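Local atomic coordinates of DNA alpha-glucosyltransferase (Enterobacteria phage T4, PDB entry 1Y8Z), a protein that belongs to the GT-B clan of glycosyltransferases and is built around two seven-stranded parallel beta sheets with helices packed about them. Residues C[8-13]-C[84-89]; C[108-113]-C[136-141]. All coordinates share one frame; numbering follows the deposited sequence.

Contact 1 (C[8-13]-C[84-89]); sequences FMARGL and SVPATS. With NCO (cobalt hexammine(III)), chain G.
Ser84 OG receives the backbone N-H of Arg11 (N to OG 3.2 Å, N-H...O angle 155°) where the neighbouring parallel strands 4-9 and 79-84 of the N-terminal Rossmann-like sheet run out into loops. Chi1 of Ser84 (67°) sets OG between its own N and carbonyl carbon, facing the turn that Gly12 N closes on Met9 O. A water extends this link: it accepts from Ser84 OG at 2.7 Å and donates to Gly12 O.

Backbone pairing is less regular. Ala10 N meets Ser84 O at 3.0 Å but stands well above the carbonyl plane, 54° out of it, and so misses the lone pairs. The next carbonyl, Val85 O, takes Arg11 NH1 (3.0 Å) close to the guanidinium plane. With CG anti to the backbone N, the Arg11 chain runs past Val85 O, and the bend at chi4 brings NH1 back to it, while NH2 donates instead to Arg125 O. A further water spans Arg11 O and Ala87 N, donating to the former and accepting from the latter. Farther along, Thr88 O accepts from two ammine groups of cobalt hexammine, and Ser89 OG pairs with Lys44. Over one guanidinium face of Arg11 sits Ala87 CB, 3.3 Å above the plane and offset toward its rim.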
# COMPACT_ATOMS: atom_id res chain seq x y z
N PHE C 8 -0.31 10.74 -23.53
CA PHE C 8 -1.29 10.11 -22.65
C PHE C 8 -0.94 8.71 -22.14
O PHE C 8 -0.80 7.76 -22.92
CB PHE C 8 -2.62 10.07 -23.43
CG PHE C 8 -3.83 9.65 -22.63
CD1 PHE C 8 -4.96 9.17 -23.30
CD2 PHE C 8 -3.87 9.78 -21.25
CE1 PHE C 8 -6.12 8.83 -22.59
CE2 PHE C 8 -5.03 9.44 -20.54
CZ PHE C 8 -6.15 8.97 -21.22
N MET C 9 -0.80 8.58 -20.82
CA MET C 9 -0.54 7.27 -20.21
C MET C 9 -1.85 6.85 -19.57
O MET C 9 -2.13 7.19 -18.42
CB MET C 9 0.57 7.36 -19.17
CG MET C 9 1.98 7.49 -19.77
SD MET C 9 3.30 7.54 -18.53
CE MET C 9 3.34 9.32 -18.21
N ALA C 10 -2.67 6.13 -20.34
CA ALA C 10 -3.98 5.68 -19.90
C ALA C 10 -3.94 4.55 -18.87
O ALA C 10 -4.97 4.18 -18.31
CB ALA C 10 -4.81 5.26 -21.11
N ARG C 11 -2.76 4.00 -18.63
CA ARG C 11 -2.64 2.93 -17.65
C ARG C 11 -2.40 3.57 -16.29
O ARG C 11 -2.69 2.98 -15.25
CB ARG C 11 -1.45 2.04 -17.98
CG ARG C 11 -1.32 0.85 -17.05
CD ARG C 11 -0.12 0.01 -17.43
NE ARG C 11 -0.26 -1.36 -16.96
CZ ARG C 11 -1.16 -2.22 -17.43
NH1 ARG C 11 -2.01 -1.85 -18.38
NH2 ARG C 11 -1.19 -3.46 -16.95
N GLY C 12 -1.86 4.78 -16.33
CA GLY C 12 -1.53 5.50 -15.12
C GLY C 12 -0.05 5.85 -15.21
O GLY C 12 0.62 5.49 -16.19
N LEU C 13 0.47 6.55 -14.21
CA LEU C 13 1.88 6.91 -14.21
C LEU C 13 2.57 5.86 -13.35
O LEU C 13 2.65 5.99 -12.13
CB LEU C 13 2.07 8.30 -13.63
CG LEU C 13 3.43 8.91 -13.95
CD1 LEU C 13 3.26 10.37 -14.28
CD2 LEU C 13 4.40 8.67 -12.79
N SER C 84 0.37 4.01 -23.10
CA SER C 84 -0.13 2.91 -22.27
C SER C 84 -1.65 2.95 -22.21
O SER C 84 -2.27 4.00 -22.40
CB SER C 84 0.47 2.96 -20.86
OG SER C 84 0.02 4.09 -20.12
N VAL C 85 -2.25 1.79 -21.94
CA VAL C 85 -3.70 1.68 -21.86
C VAL C 85 -4.10 1.09 -20.51
O VAL C 85 -3.26 0.54 -19.80
CB VAL C 85 -4.24 0.82 -23.05
CG1 VAL C 85 -3.72 1.41 -24.38
CG2 VAL C 85 -3.83 -0.63 -22.90
N PRO C 86 -5.39 1.21 -20.13
CA PRO C 86 -5.88 0.69 -18.84
C PRO C 86 -5.53 -0.76 -18.54
O PRO C 86 -5.56 -1.62 -19.43
CB PRO C 86 -7.39 0.91 -18.94
CG PRO C 86 -7.53 2.05 -19.88
CD PRO C 86 -6.51 1.72 -20.94
N ALA C 87 -5.21 -1.03 -17.28
CA ALA C 87 -4.87 -2.37 -16.82
C ALA C 87 -6.16 -3.18 -16.68
O ALA C 87 -7.25 -2.62 -16.54
CB ALA C 87 -4.14 -2.30 -15.48
N THR C 88 -6.03 -4.51 -16.70
CA THR C 88 -7.19 -5.38 -16.58
C THR C 88 -7.84 -5.35 -15.21
O THR C 88 -8.88 -5.98 -14.99
CB THR C 88 -6.82 -6.85 -16.92
OG1 THR C 88 -5.70 -7.25 -16.13
CG2 THR C 88 -6.48 -6.99 -18.39
N SER C 89 -7.23 -4.62 -14.28
CA SER C 89 -7.75 -4.53 -12.92
C SER C 89 -8.69 -3.35 -12.66
O SER C 89 -9.32 -3.29 -11.60
CB SER C 89 -6.59 -4.46 -11.92
OG SER C 89 -5.80 -3.30 -12.14
CO NCO G . -12.82 -6.39 -14.65
N1 NCO G . -13.87 -4.76 -14.10
N2 NCO G . -11.88 -5.31 -16.05
N3 NCO G . -11.39 -5.91 -13.32
N4 NCO G . -11.77 -8.02 -15.20
N5 NCO G . -13.77 -7.47 -13.24
N6 NCO G . -14.25 -6.86 -15.98
O HOH W 1 -4.84 1.12 -15.38
O HOH W 2 1.81 4.03 -18.05

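Contact 2 (C[108-113]-C[136-141]). With NCO (cobalt hexammine(III)), chain F.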
# COMPACT_ATOMS: atom_id res chain seq x y z
N SER C 108 -9.45 14.15 -37.15
CA SER C 108 -8.28 14.84 -37.68
C SER C 108 -7.03 14.74 -36.80
O SER C 108 -5.92 14.96 -37.26
CB SER C 108 -8.61 16.31 -37.95
OG SER C 108 -9.17 16.92 -36.80
N ILE C 109 -7.22 14.44 -35.52
CA ILE C 109 -6.09 14.31 -34.61
C ILE C 109 -5.29 13.08 -35.01
O ILE C 109 -5.86 12.01 -35.23
CB ILE C 109 -6.55 14.19 -33.14
CG1 ILE C 109 -7.04 15.56 -32.65
CG2 ILE C 109 -5.42 13.65 -32.26
CD1 ILE C 109 -7.63 15.56 -31.26
N ARG C 110 -3.97 13.24 -35.12
CA ARG C 110 -3.11 12.13 -35.48
C ARG C 110 -2.80 11.35 -34.22
O ARG C 110 -2.12 11.86 -33.32
CB ARG C 110 -1.82 12.63 -36.13
CG ARG C 110 -0.88 11.52 -36.57
CD ARG C 110 0.03 11.97 -37.71
NE ARG C 110 -0.76 12.43 -38.85
CZ ARG C 110 -0.24 12.93 -39.97
NH1 ARG C 110 1.08 13.03 -40.11
NH2 ARG C 110 -1.04 13.33 -40.95
N VAL C 111 -3.30 10.13 -34.14
CA VAL C 111 -3.09 9.30 -32.96
C VAL C 111 -1.91 8.36 -33.17
O VAL C 111 -1.88 7.55 -34.12
CB VAL C 111 -4.36 8.49 -32.62
CG1 VAL C 111 -4.12 7.61 -31.40
CG2 VAL C 111 -5.52 9.46 -32.35
N VAL C 112 -0.93 8.48 -32.28
CA VAL C 112 0.28 7.68 -32.32
C VAL C 112 0.33 6.74 -31.13
O VAL C 112 0.27 7.17 -29.98
CB VAL C 112 1.54 8.58 -32.29
CG1 VAL C 112 2.80 7.73 -32.42
CG2 VAL C 112 1.46 9.61 -33.41
N VAL C 113 0.44 5.44 -31.41
CA VAL C 113 0.49 4.45 -30.35
C VAL C 113 1.86 3.79 -30.26
O VAL C 113 2.37 3.26 -31.26
CB VAL C 113 -0.57 3.34 -30.57
CG1 VAL C 113 -0.45 2.27 -29.48
CG2 VAL C 113 -1.95 3.94 -30.57
N ALA C 136 -5.33 4.16 -34.00
CA ALA C 136 -3.99 4.67 -34.27
C ALA C 136 -3.74 4.98 -35.74
O ALA C 136 -4.17 4.24 -36.64
CB ALA C 136 -2.95 3.68 -33.78
N ASP C 137 -3.06 6.09 -35.98
CA ASP C 137 -2.71 6.48 -37.33
C ASP C 137 -1.27 6.06 -37.54
O ASP C 137 -0.82 5.88 -38.67
CB ASP C 137 -2.88 7.99 -37.52
CG ASP C 137 -4.33 8.42 -37.41
OD1 ASP C 137 -4.65 9.26 -36.54
OD2 ASP C 137 -5.15 7.91 -38.21
N VAL C 138 -0.55 5.90 -36.43
CA VAL C 138 0.85 5.49 -36.45
C VAL C 138 1.11 4.57 -35.26
O VAL C 138 0.71 4.86 -34.14
CB VAL C 138 1.79 6.72 -36.35
CG1 VAL C 138 3.24 6.27 -36.47
CG2 VAL C 138 1.45 7.73 -37.44
N ILE C 139 1.79 3.45 -35.51
CA ILE C 139 2.07 2.48 -34.46
C ILE C 139 3.54 2.11 -34.38
O ILE C 139 4.17 1.83 -35.40
CB ILE C 139 1.27 1.18 -34.69
CG1 ILE C 139 -0.22 1.50 -34.75
CG2 ILE C 139 1.57 0.18 -33.59
CD1 ILE C 139 -1.06 0.37 -35.33
N PHE C 140 4.09 2.13 -33.16
CA PHE C 140 5.48 1.76 -32.93
C PHE C 140 5.55 0.58 -31.96
O PHE C 140 4.70 0.45 -31.07
CB PHE C 140 6.27 2.92 -32.28
CG PHE C 140 6.48 4.11 -33.17
CD1 PHE C 140 5.62 5.20 -33.11
CD2 PHE C 140 7.59 4.17 -34.02
CE1 PHE C 140 5.85 6.34 -33.88
CE2 PHE C 140 7.84 5.31 -34.80
CZ PHE C 140 6.96 6.40 -34.73
N SER C 141 6.56 -0.27 -32.13
CA SER C 141 6.77 -1.41 -31.23
C SER C 141 8.29 -1.58 -31.12
O SER C 141 9.02 -1.03 -31.92
CB SER C 141 6.12 -2.68 -31.77
OG SER C 141 6.92 -3.28 -32.77
CO NCO F . -7.44 4.30 -39.50
N1 NCO F . -7.10 5.05 -37.67
N2 NCO F . -6.07 5.56 -40.27
N3 NCO F . -6.00 2.92 -39.21
N4 NCO F . -7.77 3.55 -41.34
N5 NCO F . -8.81 3.04 -38.74
N6 NCO F . -8.86 5.68 -39.80
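Val111 O is gripped by two successive backbone N-H groups, Asp137 N at 2.6 Å and Val138 N at 3.1 Å, both lying in its carbonyl plane. This bifurcated acceptor opens the pairing of parallel strands 110-114 and 138-141, neighbours in the N-terminal Rossmann-like sheet joined by a beta-alpha-beta crossover through helix 129-135. The two short strand segments run within 13° of parallel. Their regular bonds follow: Val113 N to Val138 O and Phe140 N to Val113 O, each 2.8 Å and nearly collinear with the carbonyl it uses.

Asp137 supplies a further bond from its side chain. OD1 accepts Val111 N through its anti lone pair (2.9 Å, N-H...O angle 170°), so both backbone polar atoms of Val111 are engaged by Asp137. Chi1 of -66° turns the carboxylate back beside its own N, on the side where Val111 lies. The same OD1 forms a salt bridge with Arg135, which also donates to Ile109 O; together with the nearby cobalt complex this would be expected to favour the ionised carboxylate. OD2 takes an ammine of cobalt hexammine, and two further ammines donate to Ala136 O, one of them weakly. Arg110 makes no charged contact with this carboxylate; its NH1 donates to Ile400 O.

Packing differs on the two faces. Val112 and Val138 lie side by side, and Val112 CG1 meets the edge of the Phe140 ring, 3.7 Å from CE1, while Tyr114 stacks on that ring. On the face carrying Val113 and Ile139, Val113 CG2 comes within 3.4 Å of Ala136 CB, closer than a usual van der Waals contact.

From the N terminus the chain lays down strand 4-9, adds strands 35-41 and 58-61 on one side, then returns with strand 79-84 on the other; contact 1 closes this excursion of 70 residues. Helix 92-103 leads on to strand 110-114, and contact 2 closes a shorter excursion of 22 residues at strand 138-141. The loops follow in series, neither nested nor crossed. Strand 79-84 lies between strands 4-9 and 110-114, so both contacts belong to one sheet, their centres 17 Å apart and nearest atoms about 6 Å apart. The second excursion reaches back: its Arg125 and Leu127 bond to Arg11 and Pro86 of contact 1.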